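Local coordinates for putative methyltransferase (Emericella variicolor, PDB 7DMB), which probably transfers methyl groups from S-adenosylmethionine as a trans-acting partner of a polyketide synthase in calbistrin biosynthesis, at residues 61-72 and 123-134. Sequence-based numbering, arbitrary orientation.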
ATOM      1  N   MET A  61     -16.372  -9.033   2.497  1.00 13.58           N
ATOM      2  CA  MET A  61     -16.605  -9.463   1.123  1.00 14.42           C
ATOM      3  C   MET A  61     -15.294  -9.871   0.461  1.00 17.47           C
ATOM      4  O   MET A  61     -15.229 -10.896  -0.229  1.00 15.82           O
ATOM      5  CB  MET A  61     -17.279  -8.342   0.339  1.00 14.57           C
ATOM      6  CG  MET A  61     -17.871  -8.771  -0.985  1.00 25.32           C
ATOM      7  SD  MET A  61     -18.094  -7.380  -2.103  1.00 32.91           S
ATOM      8  CE  MET A  61     -19.270  -6.416  -1.158  1.00 26.24           C
ATOM      9  N   ILE A  62     -14.238  -9.071   0.676  1.00 18.46           N
ATOM     10  CA  ILE A  62     -12.914  -9.364   0.128  1.00 12.79           C
ATOM     11  C   ILE A  62     -12.384 -10.671   0.702  1.00 12.77           C
ATOM     12  O   ILE A  62     -11.933 -11.560  -0.028  1.00 10.40           O
ATOM     13  CB  ILE A  62     -11.950  -8.197   0.421  1.00 14.25           C
ATOM     14  CG1 ILE A  62     -12.239  -7.014  -0.497  1.00 14.95           C
ATOM     15  CG2 ILE A  62     -10.484  -8.634   0.297  1.00 13.29           C
ATOM     16  CD1 ILE A  62     -11.522  -5.770  -0.087  1.00 12.88           C
ATOM     17  N   ALA A  63     -12.409 -10.792   2.027  1.00 12.86           N
ATOM     18  CA  ALA A  63     -11.871 -11.983   2.657  1.00 12.90           C
ATOM     19  C   ALA A  63     -12.585 -13.219   2.137  1.00 14.84           C
ATOM     20  O   ALA A  63     -11.947 -14.212   1.765  1.00 12.93           O
ATOM     21  CB  ALA A  63     -12.005 -11.866   4.175  1.00 12.01           C
ATOM     22  N   ARG A  64     -13.921 -13.153   2.086  1.00 13.70           N
ATOM     23  CA  ARG A  64     -14.733 -14.239   1.557  1.00 16.43           C
ATOM     24  C   ARG A  64     -14.272 -14.648   0.167  1.00 14.97           C
ATOM     25  O   ARG A  64     -14.172 -15.846  -0.139  1.00 10.80           O
ATOM     26  CB  ARG A  64     -16.202 -13.813   1.522  1.00 16.35           C
ATOM     27  CG  ARG A  64     -17.132 -14.839   0.894  1.00 18.17           C
ATOM     28  CD  ARG A  64     -18.552 -14.296   0.779  1.00 24.25           C
ATOM     29  NE  ARG A  64     -19.464 -15.269   0.190  1.00 23.96           N
ATOM     30  CZ  ARG A  64     -20.035 -16.264   0.863  1.00 28.39           C
ATOM     31  NH1 ARG A  64     -19.791 -16.431   2.157  1.00 25.22           N
ATOM     32  NH2 ARG A  64     -20.856 -17.099   0.236  1.00 33.89           N
ATOM     33  N   MET A  65     -13.957 -13.661  -0.675  1.00 10.81           N
ATOM     34  CA  MET A  65     -13.612 -13.949  -2.060  1.00 14.17           C
ATOM     35  C   MET A  65     -12.245 -14.603  -2.169  1.00 15.74           C
ATOM     36  O   MET A  65     -12.091 -15.612  -2.870  1.00 11.40           O
ATOM     37  CB  MET A  65     -13.631 -12.681  -2.900  1.00 12.49           C
ATOM     38  CG  MET A  65     -13.230 -12.966  -4.332  1.00 11.16           C
ATOM     39  SD  MET A  65     -14.570 -13.811  -5.205  1.00 13.73           S
ATOM     40  CE  MET A  65     -13.847 -14.126  -6.805  1.00 11.63           C
ATOM     41  N   TRP A  66     -11.222 -14.018  -1.524  1.00 15.81           N
ATOM     42  CA  TRP A  66      -9.898 -14.610  -1.676  1.00 12.97           C
ATOM     43  C   TRP A  66      -9.822 -15.951  -0.969  1.00 10.95           C
ATOM     44  O   TRP A  66      -9.056 -16.814  -1.396  1.00 11.15           O
ATOM     45  CB  TRP A  66      -8.782 -13.648  -1.227  1.00 10.62           C
ATOM     46  CG  TRP A  66      -8.433 -13.613   0.252  1.00 13.69           C
ATOM     47  CD1 TRP A  66      -8.748 -12.612   1.141  1.00 13.17           C
ATOM     48  CD2 TRP A  66      -7.666 -14.576   0.993  1.00 12.53           C
ATOM     49  NE1 TRP A  66      -8.245 -12.907   2.384  1.00 14.45           N
ATOM     50  CE2 TRP A  66      -7.580 -14.107   2.324  1.00 13.56           C
ATOM     51  CE3 TRP A  66      -7.055 -15.795   0.669  1.00 16.42           C
ATOM     52  CZ2 TRP A  66      -6.910 -14.814   3.325  1.00 12.29           C
ATOM     53  CZ3 TRP A  66      -6.389 -16.501   1.679  1.00 13.20           C
ATOM     54  CH2 TRP A  66      -6.324 -16.006   2.982  1.00 12.47           C
ATOM     55  N   VAL A  67     -10.632 -16.170   0.072  1.00 13.44           N
ATOM     56  CA  VAL A  67     -10.686 -17.500   0.681  1.00  9.13           C
ATOM     57  C   VAL A  67     -11.281 -18.514  -0.299  1.00 12.35           C
ATOM     58  O   VAL A  67     -10.805 -19.651  -0.411  1.00 12.56           O
ATOM     59  CB  VAL A  67     -11.479 -17.468   2.005  1.00 12.52           C
ATOM     60  CG1 VAL A  67     -11.851 -18.902   2.447  1.00  9.69           C
ATOM     61  CG2 VAL A  67     -10.684 -16.753   3.106  1.00 10.68           C
ATOM     62  N   LEU A  68     -12.338 -18.123  -1.011  1.00 11.62           N
ATOM     63  CA  LEU A  68     -12.930 -19.007  -2.012  1.00 16.18           C
ATOM     64  C   LEU A  68     -11.929 -19.352  -3.115  1.00 13.55           C
ATOM     65  O   LEU A  68     -11.760 -20.528  -3.467  1.00 10.26           O
ATOM     66  CB  LEU A  68     -14.182 -18.358  -2.601  1.00 10.09           C
ATOM     67  CG  LEU A  68     -15.466 -18.391  -1.772  1.00 12.93           C
ATOM     68  CD1 LEU A  68     -16.428 -17.273  -2.246  1.00 12.43           C
ATOM     69  CD2 LEU A  68     -16.140 -19.759  -1.896  1.00 14.11           C
ATOM     70  N   CYS A  69     -11.280 -18.336  -3.701  1.00  8.97           N
ATOM     71  CA  CYS A  69     -10.234 -18.612  -4.688  1.00 14.92           C
ATOM     72  C   CYS A  69      -9.127 -19.496  -4.120  1.00 15.17           C
ATOM     73  O   CYS A  69      -8.622 -20.378  -4.823  1.00 12.41           O
ATOM     74  CB  CYS A  69      -9.606 -17.316  -5.227  1.00 12.78           C
ATOM     75  SG  CYS A  69     -10.782 -15.989  -5.722  1.00 12.81           S
ATOM     76  N   ALA A  70      -8.695 -19.230  -2.876  1.00 11.19           N
ATOM     77  CA  ALA A  70      -7.593 -19.992  -2.299  1.00 12.36           C
ATOM     78  C   ALA A  70      -7.970 -21.462  -2.148  1.00  9.62           C
ATOM     79  O   ALA A  70      -7.159 -22.346  -2.439  1.00  8.25           O
ATOM     80  CB  ALA A  70      -7.175 -19.400  -0.952  1.00 10.65           C
ATOM     81  N   ILE A  71      -9.200 -21.738  -1.707  1.00 11.11           N
ATOM     82  CA  ILE A  71      -9.709 -23.113  -1.659  1.00 12.51           C
ATOM     83  C   ILE A  71      -9.696 -23.729  -3.050  1.00 13.67           C
ATOM     84  O   ILE A  71      -9.244 -24.863  -3.251  1.00 12.57           O
ATOM     85  CB  ILE A  71     -11.129 -23.136  -1.065  1.00 16.61           C
ATOM     86  CG1 ILE A  71     -11.131 -22.664   0.398  1.00 11.64           C
ATOM     87  CG2 ILE A  71     -11.751 -24.544  -1.216  1.00 11.36           C
ATOM     88  CD1 ILE A  71     -12.539 -22.284   0.925  1.00  8.84           C
ATOM     89  N   GLN A  72     -10.182 -22.969  -4.038  1.00 14.20           N
ATOM     90  CA  GLN A  72     -10.270 -23.439  -5.411  1.00 15.93           C
ATOM     91  C   GLN A  72      -8.905 -23.672  -6.028  1.00 16.74           C
ATOM     92  O   GLN A  72      -8.813 -24.369  -7.037  1.00 18.83           O
ATOM     93  CB  GLN A  72     -11.061 -22.427  -6.257  1.00 16.96           C
ATOM     94  CG  GLN A  72     -11.834 -23.030  -7.424  1.00 19.08           C
ATOM     95  CD  GLN A  72     -13.052 -23.829  -6.989  1.00 16.51           C
ATOM     96  OE1 GLN A  72     -13.366 -23.914  -5.809  1.00 17.66           O
ATOM     97  NE2 GLN A  72     -13.744 -24.416  -7.951  1.00 21.17           N
ATOM     98  N   ARG A 123     -18.595 -23.618  -5.657  1.00 14.60           N
ATOM     99  CA  ARG A 123     -17.643 -22.567  -5.302  1.00 15.04           C
ATOM    100  C   ARG A 123     -17.394 -21.634  -6.484  1.00 14.66           C
ATOM    101  O   ARG A 123     -17.347 -20.404  -6.329  1.00 12.47           O
ATOM    102  CB  ARG A 123     -16.332 -23.185  -4.822  1.00 13.28           C
ATOM    103  CG  ARG A 123     -16.195 -23.278  -3.301  1.00 17.60           C
ATOM    104  CD  ARG A 123     -14.765 -23.587  -2.901  1.00 15.91           C
ATOM    105  NE  ARG A 123     -14.307 -24.821  -3.532  1.00 18.63           N
ATOM    106  CZ  ARG A 123     -14.461 -26.037  -3.010  1.00 20.64           C
ATOM    107  NH1 ARG A 123     -15.048 -26.190  -1.835  1.00 20.34           N
ATOM    108  NH2 ARG A 123     -14.023 -27.104  -3.666  1.00 22.51           N
ATOM    109  N   LEU A 124     -17.221 -22.205  -7.675  1.00 13.46           N
ATOM    110  CA  LEU A 124     -17.120 -21.380  -8.870  1.00 18.37           C
ATOM    111  C   LEU A 124     -18.352 -20.490  -9.026  1.00 19.23           C
ATOM    112  O   LEU A 124     -18.239 -19.318  -9.413  1.00 15.58           O
ATOM    113  CB  LEU A 124     -16.938 -22.273 -10.097  1.00 18.81           C
ATOM    114  CG  LEU A 124     -15.516 -22.560 -10.591  1.00 23.84           C
ATOM    115  CD1 LEU A 124     -15.588 -23.281 -11.937  1.00 22.45           C
ATOM    116  CD2 LEU A 124     -14.679 -21.270 -10.713  1.00 19.21           C
ATOM    117  N   LYS A 125     -19.537 -21.024  -8.702  1.00 14.63           N
ATOM    118  CA  LYS A 125     -20.763 -20.231  -8.806  1.00 19.47           C
ATOM    119  C   LYS A 125     -20.756 -19.068  -7.823  1.00 16.45           C
ATOM    120  O   LYS A 125     -21.151 -17.947  -8.167  1.00 17.71           O
ATOM    121  CB  LYS A 125     -21.987 -21.116  -8.568  1.00 19.13           C
ATOM    122  CG  LYS A 125     -23.343 -20.379  -8.696  1.00 26.47           C
ATOM    123  CD  LYS A 125     -24.410 -21.036  -7.802  1.00 27.05           C
ATOM    124  CE  LYS A 125     -25.796 -20.489  -8.076  1.00 27.74           C
ATOM    125  NZ  LYS A 125     -26.079 -20.483  -9.537  1.00 27.66           N
ATOM    126  N   ALA A 126     -20.314 -19.320  -6.592  1.00 15.65           N
ATOM    127  CA  ALA A 126     -20.194 -18.252  -5.605  1.00 17.14           C
ATOM    128  C   ALA A 126     -19.160 -17.208  -6.026  1.00 18.10           C
ATOM    129  O   ALA A 126     -19.408 -16.005  -5.912  1.00 14.46           O
ATOM    130  CB  ALA A 126     -19.846 -18.851  -4.240  1.00 16.50           C
ATOM    131  N   MET A 127     -17.997 -17.646  -6.525  1.00 16.48           N
ATOM    132  CA  MET A 127     -16.995 -16.690  -6.976  1.00 16.61           C
ATOM    133  C   MET A 127     -17.543 -15.798  -8.088  1.00 18.02           C
ATOM    134  O   MET A 127     -17.336 -14.579  -8.080  1.00 18.95           O
ATOM    135  CB  MET A 127     -15.728 -17.422  -7.436  1.00 19.89           C
ATOM    136  CG  MET A 127     -14.835 -17.974  -6.298  1.00 16.13           C
ATOM    137  SD  MET A 127     -13.823 -19.391  -6.828  1.00 21.73           S
ATOM    138  CE  MET A 127     -12.507 -18.545  -7.675  1.00 21.00           C
ATOM    139  N   ASN A 128     -18.300 -16.372  -9.023  1.00 19.00           N
ATOM    140  CA  ASN A 128     -18.785 -15.557 -10.133  1.00 21.65           C
ATOM    141  C   ASN A 128     -19.924 -14.636  -9.716  1.00 22.08           C
ATOM    142  O   ASN A 128     -20.068 -13.540 -10.281  1.00 22.06           O
ATOM    143  CB  ASN A 128     -19.180 -16.459 -11.295  1.00 22.62           C
ATOM    144  CG  ASN A 128     -17.961 -17.030 -11.996  1.00 26.07           C
ATOM    145  OD1 ASN A 128     -16.952 -16.341 -12.143  1.00 27.41           O
ATOM    146  ND2 ASN A 128     -18.033 -18.290 -12.404  1.00 21.47           N
ATOM    147  N   GLU A 129     -20.721 -15.054  -8.730  1.00 16.68           N
ATOM    148  CA  GLU A 129     -21.712 -14.167  -8.135  1.00 23.04           C
ATOM    149  C   GLU A 129     -21.057 -12.968  -7.452  1.00 20.15           C
ATOM    150  O   GLU A 129     -21.630 -11.872  -7.439  1.00 16.59           O
ATOM    151  CB  GLU A 129     -22.563 -14.939  -7.124  1.00 22.86           C
ATOM    152  CG  GLU A 129     -23.919 -15.401  -7.629  1.00 30.82           C
ATOM    153  CD  GLU A 129     -24.349 -16.750  -7.047  1.00 33.07           C
ATOM    154  OE1 GLU A 129     -23.962 -17.073  -5.892  1.00 31.84           O
ATOM    155  OE2 GLU A 129     -25.069 -17.487  -7.756  1.00 28.44           O
ATOM    156  N   MET A 130     -19.878 -13.154  -6.853  1.00 18.73           N
ATOM    157  CA  MET A 130     -19.235 -12.037  -6.172  1.00 17.74           C
ATOM    158  C   MET A 130     -18.645 -11.048  -7.177  1.00 18.51           C
ATOM    159  O   MET A 130     -18.761  -9.827  -6.999  1.00 17.16           O
ATOM    160  CB  MET A 130     -18.180 -12.564  -5.209  1.00 17.91           C
ATOM    161  CG  MET A 130     -18.789 -13.400  -4.080  1.00 21.91           C
ATOM    162  SD  MET A 130     -17.678 -13.560  -2.673  1.00 26.94           S
ATOM    163  CE  MET A 130     -17.173 -11.858  -2.508  1.00 24.74           C
ATOM    164  N   ARG A 131     -18.054 -11.558  -8.261  1.00 14.50           N
ATOM    165  CA  ARG A 131     -17.606 -10.692  -9.347  1.00 16.27           C
ATOM    166  C   ARG A 131     -18.766  -9.903  -9.932  1.00 22.88           C
ATOM    167  O   ARG A 131     -18.678  -8.679 -10.102  1.00 19.54           O
ATOM    168  CB  ARG A 131     -16.931 -11.527 -10.426  1.00 11.86           C
ATOM    169  CG  ARG A 131     -15.767 -12.320  -9.889  1.00 14.70           C
ATOM    170  CD  ARG A 131     -15.312 -13.356 -10.881  1.00 17.55           C
ATOM    171  NE  ARG A 131     -14.655 -12.742 -12.037  1.00 16.59           N
ATOM    172  CZ  ARG A 131     -14.657 -13.274 -13.253  1.00 16.98           C
ATOM    173  NH1 ARG A 131     -15.290 -14.421 -13.467  1.00 16.21           N
ATOM    174  NH2 ARG A 131     -14.025 -12.667 -14.248  1.00 16.80           N
ATOM    175  N   GLU A 132     -19.870 -10.590 -10.238  1.00 17.20           N
ATOM    176  CA  GLU A 132     -21.013  -9.925 -10.844  1.00 19.77           C
ATOM    177  C   GLU A 132     -21.566  -8.846  -9.924  1.00 22.40           C
ATOM    178  O   GLU A 132     -21.956  -7.767 -10.389  1.00 24.45           O
ATOM    179  CB  GLU A 132     -22.094 -10.952 -11.189  1.00 26.31           C
ATOM    180  CG  GLU A 132     -23.045 -10.519 -12.282  1.00 26.72           C
ATOM    181  CD  GLU A 132     -23.920  -9.332 -11.882  1.00 29.35           C
ATOM    182  OE1 GLU A 132     -24.402  -9.294 -10.730  1.00 32.81           O
ATOM    183  OE2 GLU A 132     -24.123  -8.436 -12.727  1.00 38.04           O
ATOM    184  N   ARG A 133     -21.609  -9.124  -8.617  1.00 21.23           N
ATOM    185  CA  ARG A 133     -22.094  -8.145  -7.653  1.00 21.33           C
ATOM    186  C   ARG A 133     -21.308  -6.822  -7.691  1.00 28.44           C
ATOM    187  O   ARG A 133     -21.898  -5.744  -7.542  1.00 25.13           O
ATOM    188  CB  ARG A 133     -22.029  -8.756  -6.251  1.00 26.37           C
ATOM    189  CG  ARG A 133     -23.113  -8.304  -5.295  1.00 30.93           C
ATOM    190  CD  ARG A 133     -23.273  -9.310  -4.165  1.00 32.90           C
ATOM    191  NE  ARG A 133     -22.154  -9.302  -3.221  1.00 42.41           N
ATOM    192  CZ  ARG A 133     -22.263  -8.973  -1.938  1.00 42.35           C
ATOM    193  NH1 ARG A 133     -23.446  -8.626  -1.449  1.00 44.76           N
ATOM    194  NH2 ARG A 133     -21.204  -9.002  -1.144  1.00 44.44           N
ATOM    195  N   VAL A 134     -19.983  -6.881  -7.878  1.00 22.68           N
ATOM    196  CA  VAL A 134     -19.130  -5.709  -7.715  1.00 21.60           C
ATOM    197  C   VAL A 134     -18.728  -5.078  -9.039  1.00 22.88           C
ATOM    198  O   VAL A 134     -18.027  -4.048  -9.044  1.00 20.65           O
ATOM    199  CB  VAL A 134     -17.872  -6.040  -6.891  1.00 20.07           C
ATOM    200  CG1 VAL A 134     -18.255  -6.589  -5.538  1.00 23.77           C
ATOM    201  CG2 VAL A 134     -16.995  -7.030  -7.632  1.00 18.26           C
TER
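Met130 enters helix 61-72 as a knob among Met61, Arg64, Met65 and Leu68. Met130 CB lies 3.8 Å from Met65 SD. Farther out, Met130 SD sits near the plane of the Arg64 guanidinium, at its edge, and is 3.6 Å from Arg64 CD. The bend at chi3 (47°) then turns Met130 CE onto the main chain of helix 61-72, 3.1 Å from Met61 O, while Met65 CB also packs against this methyl. An unbranched, flexible thioether suits this place, since it can thread between neighbouring side chains and still turn its end into the hole. Leu68 makes the reciprocal knob among Arg123, Ala126, Met127 and Met130, where the short side chain of Ala126 lets Leu68 CD1 settle against Met130 SD, while Leu68 CD2 packs on the aliphatic part of Arg123. The two helices are roughly antiparallel (145°), their axes 9.9 Å apart, and such knobs-into-holes packing joins them within the helical region that precedes the Rossmann-like methyltransferase sheet. Met127 is a third knob; Met127 CE reaches Cys69 SG at 3.7 Å, and Trp147 and Tyr150 of helix 140-157 border it too. At the 72/123 end the interface turns polar: Arg123 NE donates to Gln72 OE1 (2.6 Å, 153° at the hydrogen), with the oxygen in the guanidinium plane. Ile71 CG2 lies over one face of that group, 3.5 Å from Arg123 NE. An amide suits position 72 because it also donates, from Gln72 NE2 to Asp120 O, and buried Arg123 has N-H groups enough to add a salt bridge from NH2 to the Asp120 carboxylate.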